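Local coordinates for protein thiol transferase (Phanerochaete chrysosporium, PDB 4F0B) that is a Ure2p-type glutathione transferase that binds glutathione, here as the oxidized disulfide, and probably catalyses glutathione-dependent thiol transfer, at residues Q130-Y139 against W186-G194; E39-D47 against N55-L63. All blocks are in the same frame, centred on the assembly; numbering follows the deposited sequence.

Contact 1: Q130-Y139 against W186-G194. With GDS (oxidized glutathione disulfide), chain C.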
loop_
_atom_site.group_PDB
_atom_site.type_symbol
_atom_site.label_atom_id
_atom_site.label_comp_id
_atom_site.label_asym_id
_atom_site.label_seq_id
_atom_site.Cartn_x
_atom_site.Cartn_y
_atom_site.Cartn_z
ATOM N N GLN A 130 3.012 -9.262 -7.960
ATOM C CA GLN A 130 3.934 -10.385 -7.963
ATOM C C GLN A 130 3.344 -11.537 -7.126
ATOM O O GLN A 130 3.520 -12.712 -7.478
ATOM C CB GLN A 130 5.304 -9.949 -7.455
ATOM C CG GLN A 130 6.402 -11.008 -7.742
ATOM C CD GLN A 130 7.736 -10.604 -7.194
ATOM O OE1 GLN A 130 7.982 -9.417 -6.966
ATOM N NE2 GLN A 130 8.597 -11.571 -6.969
ATOM N N GLY A 131 2.535 -11.194 -6.118
ATOM C CA GLY A 131 1.852 -12.217 -5.338
ATOM C C GLY A 131 0.831 -12.963 -6.196
ATOM O O GLY A 131 0.649 -14.181 -6.036
ATOM N N GLN A 132 0.178 -12.255 -7.131
ATOM C CA GLN A 132 -0.786 -12.924 -8.018
ATOM C C GLN A 132 -0.025 -13.768 -9.019
ATOM O O GLN A 132 -0.489 -14.855 -9.379
ATOM C CB GLN A 132 -1.687 -11.928 -8.750
ATOM C CG GLN A 132 -2.536 -11.016 -7.822
ATOM C CD GLN A 132 -2.983 -11.696 -6.547
ATOM O OE1 GLN A 132 -3.845 -12.591 -6.555
ATOM N NE2 GLN A 132 -2.392 -11.283 -5.439
ATOM N N ALA A 133 1.112 -13.263 -9.514
ATOM C CA ALA A 133 1.930 -14.083 -10.409
ATOM C C ALA A 133 2.353 -15.382 -9.735
ATOM O O ALA A 133 2.249 -16.453 -10.312
ATOM C CB ALA A 133 3.162 -13.302 -10.863
ATOM N N ASN A 134 2.772 -15.285 -8.467
ATOM C CA ASN A 134 3.139 -16.489 -7.744
ATOM C C ASN A 134 1.933 -17.388 -7.583
ATOM O O ASN A 134 2.037 -18.610 -7.763
ATOM C CB ASN A 134 3.649 -16.113 -6.363
ATOM C CG ASN A 134 5.082 -15.604 -6.382
ATOM O OD1 ASN A 134 5.742 -15.582 -7.421
ATOM N ND2 ASN A 134 5.556 -15.166 -5.202
ATOM N N HIS A 135 0.775 -16.796 -7.275
ATOM C CA HIS A 135 -0.408 -17.650 -7.121
ATOM C C HIS A 135 -0.677 -18.465 -8.399
ATOM O O HIS A 135 -0.756 -19.682 -8.370
ATOM C CB HIS A 135 -1.665 -16.859 -6.784
ATOM C CG HIS A 135 -2.837 -17.769 -6.604
ATOM N ND1 HIS A 135 -2.959 -18.579 -5.494
ATOM C CD2 HIS A 135 -3.866 -18.089 -7.426
ATOM C CE1 HIS A 135 -4.037 -19.326 -5.622
ATOM N NE2 HIS A 135 -4.601 -19.058 -6.788
ATOM N N PHE A 136 -0.768 -17.788 -9.533
ATOM C CA PHE A 136 -1.140 -18.492 -10.761
ATOM C C PHE A 136 -0.023 -19.377 -11.314
ATOM O O PHE A 136 -0.292 -20.445 -11.849
ATOM C CB PHE A 136 -1.671 -17.507 -11.806
ATOM C CG PHE A 136 -3.041 -16.992 -11.489
ATOM C CD1 PHE A 136 -4.161 -17.806 -11.656
ATOM C CD2 PHE A 136 -3.181 -15.706 -10.982
ATOM C CE1 PHE A 136 -5.453 -17.319 -11.356
ATOM C CE2 PHE A 136 -4.449 -15.213 -10.673
ATOM C CZ PHE A 136 -5.582 -16.019 -10.853
ATOM N N ASN A 137 1.222 -18.931 -11.170
ATOM C CA ASN A 137 2.319 -19.674 -11.776
ATOM C C ASN A 137 2.802 -20.816 -10.889
ATOM O O ASN A 137 3.283 -21.826 -11.405
ATOM C CB ASN A 137 3.459 -18.713 -12.078
ATOM C CG ASN A 137 4.414 -19.249 -13.125
ATOM O OD1 ASN A 137 4.022 -20.008 -14.016
ATOM N ND2 ASN A 137 5.674 -18.843 -13.025
ATOM N N LEU A 138 2.677 -20.671 -9.578
ATOM C CA LEU A 138 3.314 -21.610 -8.661
ATOM C C LEU A 138 2.327 -22.419 -7.831
ATOM O O LEU A 138 2.627 -23.555 -7.489
ATOM C CB LEU A 138 4.255 -20.877 -7.674
ATOM C CG LEU A 138 5.272 -19.869 -8.260
ATOM C CD1 LEU A 138 6.134 -19.197 -7.143
ATOM C CD2 LEU A 138 6.172 -20.536 -9.273
ATOM N N TYR A 139 1.189 -21.832 -7.451
ATOM C CA TYR A 139 0.378 -22.463 -6.390
ATOM C C TYR A 139 -1.030 -22.882 -6.783
ATOM O O TYR A 139 -1.574 -23.785 -6.152
ATOM C CB TYR A 139 0.312 -21.538 -5.160
ATOM C CG TYR A 139 1.665 -21.242 -4.572
ATOM C CD1 TYR A 139 2.459 -22.271 -4.077
ATOM C CD2 TYR A 139 2.162 -19.955 -4.535
ATOM C CE1 TYR A 139 3.714 -22.007 -3.528
ATOM C CE2 TYR A 139 3.398 -19.672 -4.012
ATOM C CZ TYR A 139 4.170 -20.710 -3.519
ATOM O OH TYR A 139 5.412 -20.444 -2.981
ATOM N N TRP A 186 10.339 -9.115 -1.902
ATOM C CA TRP A 186 9.766 -9.619 -3.145
ATOM C C TRP A 186 10.798 -9.805 -4.262
ATOM O O TRP A 186 10.780 -10.807 -4.987
ATOM C CB TRP A 186 8.622 -8.706 -3.603
ATOM C CG TRP A 186 7.383 -8.901 -2.784
ATOM C CD1 TRP A 186 6.980 -8.158 -1.700
ATOM C CD2 TRP A 186 6.416 -9.909 -2.989
ATOM N NE1 TRP A 186 5.792 -8.676 -1.195
ATOM C CE2 TRP A 186 5.422 -9.753 -1.976
ATOM C CE3 TRP A 186 6.288 -10.953 -3.930
ATOM C CZ2 TRP A 186 4.293 -10.579 -1.902
ATOM C CZ3 TRP A 186 5.166 -11.792 -3.847
ATOM C CH2 TRP A 186 4.180 -11.590 -2.827
ATOM N N ALA A 187 11.685 -8.824 -4.414
ATOM C CA ALA A 187 12.640 -8.881 -5.538
ATOM C C ALA A 187 13.555 -10.095 -5.439
ATOM O O ALA A 187 13.910 -10.652 -6.491
ATOM C CB ALA A 187 13.439 -7.587 -5.606
ATOM N N ARG A 188 13.939 -10.513 -4.222
ATOM C CA ARG A 188 14.860 -11.637 -4.111
ATOM C C ARG A 188 14.243 -12.961 -4.576
ATOM O O ARG A 188 14.982 -13.905 -4.850
ATOM C CB ARG A 188 15.414 -11.738 -2.684
ATOM C CG ARG A 188 14.406 -12.255 -1.663
ATOM C CD ARG A 188 14.979 -12.156 -0.254
ATOM N NE ARG A 188 16.170 -13.002 -0.079
ATOM C CZ ARG A 188 16.127 -14.257 0.367
ATOM N NH1 ARG A 188 14.964 -14.809 0.727
ATOM N NH2 ARG A 188 17.247 -14.969 0.499
ATOM N N ILE A 189 12.914 -13.026 -4.677
ATOM C CA ILE A 189 12.259 -14.201 -5.234
ATOM C C ILE A 189 11.664 -13.960 -6.617
ATOM O O ILE A 189 11.012 -14.866 -7.145
ATOM C CB ILE A 189 11.185 -14.805 -4.285
ATOM C CG1 ILE A 189 9.993 -13.846 -4.146
ATOM C CG2 ILE A 189 11.861 -15.220 -2.937
ATOM C CD1 ILE A 189 8.716 -14.469 -3.491
ATOM N N ALA A 190 11.936 -12.804 -7.221
ATOM C CA ALA A 190 11.512 -12.581 -8.602
ATOM C C ALA A 190 11.934 -13.700 -9.593
ATOM O O ALA A 190 11.121 -14.031 -10.461
ATOM C CB ALA A 190 11.975 -11.185 -9.097
ATOM N N PRO A 191 13.172 -14.259 -9.485
ATOM C CA PRO A 191 13.539 -15.334 -10.428
ATOM C C PRO A 191 12.612 -16.528 -10.309
ATOM O O PRO A 191 12.193 -17.117 -11.325
ATOM C CB PRO A 191 14.983 -15.668 -10.028
ATOM C CG PRO A 191 15.532 -14.324 -9.515
ATOM C CD PRO A 191 14.324 -13.789 -8.699
ATOM N N ARG A 192 12.249 -16.852 -9.065
ATOM C CA ARG A 192 11.295 -17.916 -8.815
ATOM C C ARG A 192 9.941 -17.595 -9.423
ATOM O O ARG A 192 9.313 -18.461 -10.020
ATOM C CB ARG A 192 11.133 -18.138 -7.324
ATOM C CG ARG A 192 10.291 -19.265 -7.090
ATOM C CD ARG A 192 10.055 -19.511 -5.641
ATOM N NE ARG A 192 9.221 -20.692 -5.588
ATOM C CZ ARG A 192 8.598 -21.118 -4.507
ATOM N NH1 ARG A 192 8.697 -20.445 -3.360
ATOM N NH2 ARG A 192 7.856 -22.195 -4.594
ATOM N N THR A 193 9.495 -16.345 -9.264
ATOM C CA THR A 193 8.221 -15.935 -9.842
ATOM C C THR A 193 8.220 -16.176 -11.328
ATOM O O THR A 193 7.212 -16.592 -11.902
ATOM C CB THR A 193 7.966 -14.432 -9.583
ATOM O OG1 THR A 193 7.958 -14.202 -8.177
ATOM C CG2 THR A 193 6.615 -13.973 -10.205
ATOM N N GLY A 194 9.346 -15.861 -11.976
ATOM C CA GLY A 194 9.485 -16.095 -13.409
ATOM C C GLY A 194 10.112 -14.915 -14.154
ATOM O O GLY A 194 10.125 -14.896 -15.394
HETATM N N1 GDS C . -0.567 -6.291 2.611
HETATM C CA1 GDS C . -0.081 -7.278 3.628
HETATM C C1 GDS C . 1.293 -6.783 4.152
HETATM O OE1 GDS C . 2.000 -6.078 3.399
HETATM O OE2 GDS C . 1.610 -7.104 5.313
HETATM C CB1 GDS C . 0.112 -8.647 2.957
HETATM C CG1 GDS C . 0.500 -9.739 3.971
HETATM C CD1 GDS C . 0.362 -11.107 3.317
HETATM O O1 GDS C . 0.036 -11.304 2.154
HETATM N N2 GDS C . 0.569 -12.166 4.169
HETATM C CA2 GDS C . 0.496 -13.566 3.729
HETATM C C2 GDS C . -0.421 -14.332 4.656
HETATM O O2 GDS C . -0.390 -14.162 5.902
HETATM C CB2 GDS C . 1.852 -14.268 3.752
HETATM S SG2 GDS C . 3.140 -13.454 2.806
HETATM N N3 GDS C . -1.235 -15.206 4.035
HETATM C CA3 GDS C . -2.142 -16.035 4.834
HETATM C C3 GDS C . -3.542 -15.998 4.341
HETATM O OE3 GDS C . -4.371 -16.652 5.006
HETATM O OE4 GDS C . -3.819 -15.311 3.321
HETATM N N4 GDS C . 0.528 -11.154 -0.685
HETATM C CA4 GDS C . 0.136 -10.029 -1.518
HETATM C C4 GDS C . 0.712 -8.654 -1.042
HETATM O OE5 GDS C . 1.747 -8.621 -0.344
HETATM O OE6 GDS C . 0.073 -7.655 -1.415
HETATM C C5 GDS C . 0.697 -12.358 -1.238
HETATM O O5 GDS C . 0.531 -12.562 -2.464
HETATM C CA5 GDS C . 1.083 -13.494 -0.307
HETATM N N5 GDS C . 0.386 -14.736 -0.719
HETATM C CB5 GDS C . 2.621 -13.614 -0.389
HETATM S SG5 GDS C . 3.242 -14.745 0.850
HETATM C CA6 GDS C . -3.608 -15.907 -0.025
HETATM C C6 GDS C . -4.045 -15.816 -1.502
HETATM O OE7 GDS C . -3.615 -14.863 -2.190
HETATM O OE8 GDS C . -4.860 -16.684 -1.904
HETATM N N6 GDS C . -4.773 -16.301 0.762
HETATM C CB6 GDS C . -2.466 -16.959 0.144
HETATM C CG6 GDS C . -1.095 -16.619 -0.513
HETATM C CD6 GDS C . -0.486 -15.397 0.109
HETATM O O6 GDS C . -0.737 -14.967 1.225
#
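In the helical C-terminal domain of this glutathione transferase, on the wall of the glutathione disulfide pocket, Gln130, Asn134 and Asn137 of helix 109-139 hold the hydroxyl and carbonyl of Thr193 and the carbonyl of Trp186. The chain of Gln130 runs straight out from the helix, CG anti to the backbone N (chi1 -167°), and its NE2 spends one N-H on each of two acceptors. One goes to Thr193 OG1 at 3.0 Å, in the amide plane; the other meets Trp186 O at 3.0 Å from above the carbonyl plane, while Ile189 N binds that oxygen from the opposite face. Thr193 OG1 in turn donates to Asn134 OD1 at 2.7 Å, on a lone pair, so this hydroxyl both accepts and donates. One turn further on, Asn137 ND2 reaches Thr193 O at 2.9 Å, a less straight bond (141° at the hydrogen). The Trp186 ring packs beside the Gln130 chain, CE3 3.6 Å from Gln130 CD, amide and ring planes 64° apart; its CH2 is 3.5 Å from Gly131 CA and as near to CB5 of the disulfide. Gly131 CA itself lies 3.2 Å from ligand O5, where a CB would come too close. At the solvent end Leu138 CD1 lies over one face of the Arg192 guanidinium, toward its rim. Tyr159 of helix 145-166 binds Gln130 OE1, Asn18 takes Trp186 NE1, and helix 109-139 meets the second subunit through Gln132 and His135.

Contact 2: E39-D47 against N55-L63. With GDS (oxidized glutathione disulfide), chain C.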
loop_
_atom_site.group_PDB
_atom_site.type_symbol
_atom_site.label_atom_id
_atom_site.label_comp_id
_atom_site.label_asym_id
_atom_site.label_seq_id
_atom_site.Cartn_x
_atom_site.Cartn_y
_atom_site.Cartn_z
ATOM N N GLU A 39 11.131 -11.200 20.015
ATOM C CA GLU A 39 10.693 -12.577 19.914
ATOM C C GLU A 39 10.120 -12.773 18.540
ATOM O O GLU A 39 9.454 -11.868 17.985
ATOM C CB GLU A 39 9.569 -12.878 20.944
ATOM C CG GLU A 39 8.843 -14.256 20.756
ATOM C CD GLU A 39 7.713 -14.541 21.763
ATOM O OE1 GLU A 39 7.318 -13.625 22.528
ATOM O OE2 GLU A 39 7.209 -15.704 21.811
ATOM N N THR A 40 10.328 -13.966 17.996
ATOM C CA THR A 40 9.677 -14.375 16.770
ATOM C C THR A 40 8.663 -15.481 17.044
ATOM O O THR A 40 8.967 -16.461 17.711
ATOM C CB THR A 40 10.703 -14.923 15.799
ATOM O OG1 THR A 40 11.621 -13.874 15.469
ATOM C CG2 THR A 40 10.012 -15.422 14.497
ATOM N N VAL A 41 7.434 -15.274 16.580
ATOM C CA VAL A 41 6.369 -16.285 16.642
ATOM C C VAL A 41 6.120 -16.685 15.210
ATOM O O VAL A 41 5.602 -15.892 14.418
ATOM C CB VAL A 41 5.091 -15.738 17.278
ATOM C CG1 VAL A 41 3.988 -16.804 17.248
ATOM C CG2 VAL A 41 5.368 -15.298 18.707
ATOM N N LYS A 42 6.462 -17.922 14.879
ATOM C CA LYS A 42 6.274 -18.437 13.543
ATOM C C LYS A 42 4.811 -18.930 13.356
ATOM O O LYS A 42 4.331 -19.804 14.064
ATOM C CB LYS A 42 7.308 -19.535 13.265
ATOM C CG LYS A 42 7.364 -19.936 11.804
ATOM C CD LYS A 42 8.403 -21.027 11.591
ATOM C CE LYS A 42 8.553 -21.351 10.116
ATOM N NZ LYS A 42 9.385 -22.583 9.937
ATOM N N MET A 43 4.112 -18.339 12.400
ATOM C CA MET A 43 2.688 -18.570 12.205
ATOM C C MET A 43 2.456 -19.397 10.967
ATOM O O MET A 43 3.074 -19.144 9.919
ATOM C CB MET A 43 1.927 -17.230 12.049
ATOM C CG MET A 43 2.100 -16.327 13.248
ATOM S SD MET A 43 1.049 -16.825 14.628
ATOM C CE MET A 43 -0.559 -16.400 13.980
ATOM N N SER A 44 1.556 -20.366 11.061
ATOM C CA SER A 44 1.067 -21.023 9.854
ATOM C C SER A 44 0.205 -20.092 9.036
ATOM O O SER A 44 -0.693 -19.438 9.569
ATOM C CB SER A 44 0.263 -22.264 10.216
ATOM O OG SER A 44 -0.465 -22.653 9.048
ATOM N N ILE A 45 0.503 -20.032 7.745
ATOM C CA ILE A 45 -0.285 -19.240 6.796
ATOM C C ILE A 45 -1.084 -20.162 5.892
ATOM O O ILE A 45 -1.594 -19.722 4.862
ATOM C CB ILE A 45 0.604 -18.314 5.917
ATOM C CG1 ILE A 45 1.584 -19.157 5.115
ATOM C CG2 ILE A 45 1.311 -17.317 6.822
ATOM C CD1 ILE A 45 2.299 -18.378 3.996
ATOM N N ARG A 46 -1.205 -21.439 6.270
ATOM C CA ARG A 46 -1.900 -22.410 5.416
ATOM C C ARG A 46 -3.364 -22.568 5.803
ATOM O O ARG A 46 -3.687 -22.808 6.985
ATOM C CB ARG A 46 -1.239 -23.787 5.532
ATOM C CG ARG A 46 0.252 -23.766 5.335
ATOM C CD ARG A 46 0.764 -25.144 5.096
ATOM N NE ARG A 46 0.255 -26.107 6.065
ATOM C CZ ARG A 46 0.196 -27.415 5.824
ATOM N NH1 ARG A 46 -0.298 -28.241 6.735
ATOM N NH2 ARG A 46 0.580 -27.888 4.638
ATOM N N ASP A 47 -4.253 -22.465 4.820
ATOM C CA ASP A 47 -5.668 -22.725 5.060
ATOM C C ASP A 47 -5.923 -24.139 5.637
ATOM O O ASP A 47 -6.862 -24.331 6.405
ATOM C CB ASP A 47 -6.490 -22.530 3.766
ATOM C CG ASP A 47 -6.528 -21.083 3.299
ATOM O OD1 ASP A 47 -6.185 -20.168 4.075
ATOM O OD2 ASP A 47 -6.939 -20.832 2.130
ATOM N N ASN A 55 -0.894 -21.329 16.521
ATOM C CA ASN A 55 -0.180 -20.275 15.790
ATOM C C ASN A 55 -0.541 -20.353 14.300
ATOM O O ASN A 55 0.204 -20.901 13.486
ATOM C CB ASN A 55 1.330 -20.378 16.018
ATOM C CG ASN A 55 1.745 -19.979 17.434
ATOM O OD1 ASN A 55 0.987 -19.324 18.152
ATOM N ND2 ASN A 55 2.972 -20.334 17.826
ATOM N N GLN A 56 -1.704 -19.807 13.975
ATOM C CA GLN A 56 -2.275 -19.869 12.640
ATOM C C GLN A 56 -2.992 -18.534 12.418
ATOM O O GLN A 56 -3.662 -18.029 13.322
ATOM C CB GLN A 56 -3.232 -21.062 12.529
ATOM C CG GLN A 56 -3.434 -21.564 11.082
ATOM C CD GLN A 56 -4.309 -20.656 10.240
ATOM O OE1 GLN A 56 -5.268 -20.060 10.734
ATOM N NE2 GLN A 56 -3.995 -20.560 8.957
ATOM N N VAL A 57 -2.852 -17.969 11.228
ATOM C CA VAL A 57 -3.257 -16.579 11.013
ATOM C C VAL A 57 -4.729 -16.253 11.131
ATOM O O VAL A 57 -5.058 -15.084 11.319
ATOM C CB VAL A 57 -2.740 -16.014 9.667
ATOM C CG1 VAL A 57 -1.201 -15.956 9.682
ATOM C CG2 VAL A 57 -3.259 -16.836 8.503
ATOM N N LYS A 58 -5.612 -17.267 11.059
ATOM C CA LYS A 58 -7.047 -17.007 11.190
ATOM C C LYS A 58 -7.567 -17.248 12.606
ATOM O O LYS A 58 -8.772 -17.117 12.861
ATOM C CB LYS A 58 -7.838 -17.862 10.198
ATOM C CG LYS A 58 -7.441 -17.644 8.713
ATOM C CD LYS A 58 -7.379 -16.147 8.369
ATOM C CE LYS A 58 -7.046 -15.948 6.877
ATOM N NZ LYS A 58 -6.882 -14.490 6.558
ATOM N N SER A 59 -6.660 -17.574 13.527
ATOM C CA SER A 59 -7.048 -17.826 14.917
ATOM C C SER A 59 -7.603 -16.540 15.515
ATOM O O SER A 59 -7.076 -15.451 15.281
ATOM C CB SER A 59 -5.843 -18.305 15.711
ATOM O OG SER A 59 -5.443 -19.586 15.274
ATOM N N ASP A 60 -8.684 -16.661 16.271
ATOM C CA ASP A 60 -9.285 -15.482 16.867
ATOM C C ASP A 60 -8.312 -14.621 17.692
ATOM O O ASP A 60 -8.344 -13.394 17.616
ATOM C CB ASP A 60 -10.491 -15.905 17.711
ATOM C CG ASP A 60 -11.312 -14.739 18.143
ATOM O OD1 ASP A 60 -11.984 -14.167 17.266
ATOM O OD2 ASP A 60 -11.274 -14.376 19.341
ATOM N N TRP A 61 -7.460 -15.259 18.499
ATOM C CA TRP A 61 -6.526 -14.478 19.310
ATOM C C TRP A 61 -5.642 -13.594 18.435
ATOM O O TRP A 61 -5.314 -12.462 18.811
ATOM C CB TRP A 61 -5.648 -15.359 20.224
ATOM C CG TRP A 61 -4.648 -16.199 19.486
ATOM C CD1 TRP A 61 -4.807 -17.494 19.042
ATOM C CD2 TRP A 61 -3.337 -15.786 19.056
ATOM N NE1 TRP A 61 -3.674 -17.903 18.372
ATOM C CE2 TRP A 61 -2.753 -16.878 18.379
ATOM C CE3 TRP A 61 -2.598 -14.607 19.205
ATOM C CZ2 TRP A 61 -1.458 -16.819 17.830
ATOM C CZ3 TRP A 61 -1.301 -14.549 18.646
ATOM C CH2 TRP A 61 -0.754 -15.650 17.978
ATOM N N PHE A 62 -5.286 -14.076 17.244
ATOM C CA PHE A 62 -4.393 -13.303 16.400
ATOM C C PHE A 62 -5.127 -12.177 15.707
ATOM O O PHE A 62 -4.524 -11.148 15.386
ATOM C CB PHE A 62 -3.681 -14.213 15.403
ATOM C CG PHE A 62 -2.671 -13.484 14.537
ATOM C CD1 PHE A 62 -1.529 -12.946 15.095
ATOM C CD2 PHE A 62 -2.874 -13.378 13.156
ATOM C CE1 PHE A 62 -0.590 -12.291 14.288
ATOM C CE2 PHE A 62 -1.958 -12.737 12.332
ATOM C CZ PHE A 62 -0.808 -12.187 12.909
ATOM N N LEU A 63 -6.430 -12.341 15.477
ATOM C CA LEU A 63 -7.217 -11.305 14.827
ATOM C C LEU A 63 -7.244 -10.028 15.689
ATOM O O LEU A 63 -7.436 -8.934 15.157
ATOM C CB LEU A 63 -8.624 -11.849 14.471
ATOM C CG LEU A 63 -8.638 -12.994 13.437
ATOM C CD1 LEU A 63 -10.061 -13.486 13.147
ATOM C CD2 LEU A 63 -7.977 -12.531 12.137
HETATM N N1 GDS C . -0.567 -6.291 2.611
HETATM C CA1 GDS C . -0.081 -7.278 3.628
HETATM C C1 GDS C . 1.293 -6.783 4.152
HETATM O OE1 GDS C . 2.000 -6.078 3.399
HETATM O OE2 GDS C . 1.610 -7.104 5.313
HETATM C CB1 GDS C . 0.112 -8.647 2.957
HETATM C CG1 GDS C . 0.500 -9.739 3.971
HETATM C CD1 GDS C . 0.362 -11.107 3.317
HETATM O O1 GDS C . 0.036 -11.304 2.154
HETATM N N2 GDS C . 0.569 -12.166 4.169
HETATM C CA2 GDS C . 0.496 -13.566 3.729
HETATM C C2 GDS C . -0.421 -14.332 4.656
HETATM O O2 GDS C . -0.390 -14.162 5.902
HETATM C CB2 GDS C . 1.852 -14.268 3.752
HETATM S SG2 GDS C . 3.140 -13.454 2.806
HETATM N N3 GDS C . -1.235 -15.206 4.035
HETATM C CA3 GDS C . -2.142 -16.035 4.834
HETATM C C3 GDS C . -3.542 -15.998 4.341
HETATM O OE3 GDS C . -4.371 -16.652 5.006
HETATM O OE4 GDS C . -3.819 -15.311 3.321
HETATM N N4 GDS C . 0.528 -11.154 -0.685
HETATM C CA4 GDS C . 0.136 -10.029 -1.518
HETATM C C4 GDS C . 0.712 -8.654 -1.042
HETATM O OE5 GDS C . 1.747 -8.621 -0.344
HETATM O OE6 GDS C . 0.073 -7.655 -1.415
HETATM C C5 GDS C . 0.697 -12.358 -1.238
HETATM O O5 GDS C . 0.531 -12.562 -2.464
HETATM C CA5 GDS C . 1.083 -13.494 -0.307
HETATM N N5 GDS C . 0.386 -14.736 -0.719
HETATM C CB5 GDS C . 2.621 -13.614 -0.389
HETATM S SG5 GDS C . 3.242 -14.745 0.850
HETATM C CA6 GDS C . -3.608 -15.907 -0.025
HETATM C C6 GDS C . -4.045 -15.816 -1.502
HETATM O OE7 GDS C . -3.615 -14.863 -2.190
HETATM O OE8 GDS C . -4.860 -16.684 -1.904
HETATM N N6 GDS C . -4.773 -16.301 0.762
HETATM C CB6 GDS C . -2.466 -16.959 0.144
HETATM C CG6 GDS C . -1.095 -16.619 -0.513
HETATM C CD6 GDS C . -0.486 -15.397 0.109
HETATM O O6 GDS C . -0.737 -14.967 1.225
HETATM O O HOH W 1 4.970 -21.592 15.998
HETATM O O HOH W 2 -4.775 -19.215 6.442
#
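Met43 and Ser44 meet Asn55, Gln56 and Val57 where two extended backbones run side by side. Ser44 N donates to Asn55 O at 2.8 Å, and Val57 N returns a bond to Ser44 O at 3.1 Å; together they form a single bridge between Ser44 and Gln56. Beside it the Met43 chain, bent at both chi2 and chi3, folds its methyl over one face of the Phe62 ring, a CH-pi contact with CE 3.8 Å from the centroid. The same CE lies 4.0 Å from Trp61 CZ2, and SD rests against Asn55 CB, so the thioether fills the corner between both rings and the bridge. Val57 CG1 touches both Met43 CB and Ile45 CG2, the latter running alongside it at 4.0 Å.

The Gln56 chain bends at chi2 (-74°), which carries its amide back toward the 44-47 backbone. OE1 accepts from Lys58 N at 2.8 Å, while NE2 donates to a water that in turn donates to Asp47 OD1 and to carboxylate oxygen OE3 of the disulfide. Shortened to an alanine, this residue would probably leave Lys58 N without its side-chain acceptor and take from the water its donor, so that the water is held less firmly between Asp47 and the ligand carboxylate.

Further out, Ser44 OG accepts from Arg46 N in an ST turn and is also hydrogen-bonded to Asp49. A second water links Lys42 O to Asn55 ND2. Lys58 CE comes within 3.3 Å of ligand OE3, and its NZ is held by Gly69 O. Strand 38-42 pairs with strand 9-13, and the segment that leaves it, with the type I turn 56-59, forms one wall of the glutathione site in the thioredoxin-like N-terminal domain.

Contact 1 and contact 2 lie in the two domains of the glutathione transferase fold, the all-helical C-terminal domain and the thioredoxin-like N-terminal domain. Their centres are about 23 Å apart and their nearest atoms about 8 Å, with no direct touch; the disulfide spans the gap. Gly131 and Trp186 of contact 1 face one glutathione half, at O5 and CB5, whereas Ile45, Val57 and Lys58 of contact 2 gather about the other half, near O2 and OE3. The ligand is also hydrogen-bonded to Asn18, Arg70, Ile71, Glu83 and Thr84, and to Arg150 of the second subunit.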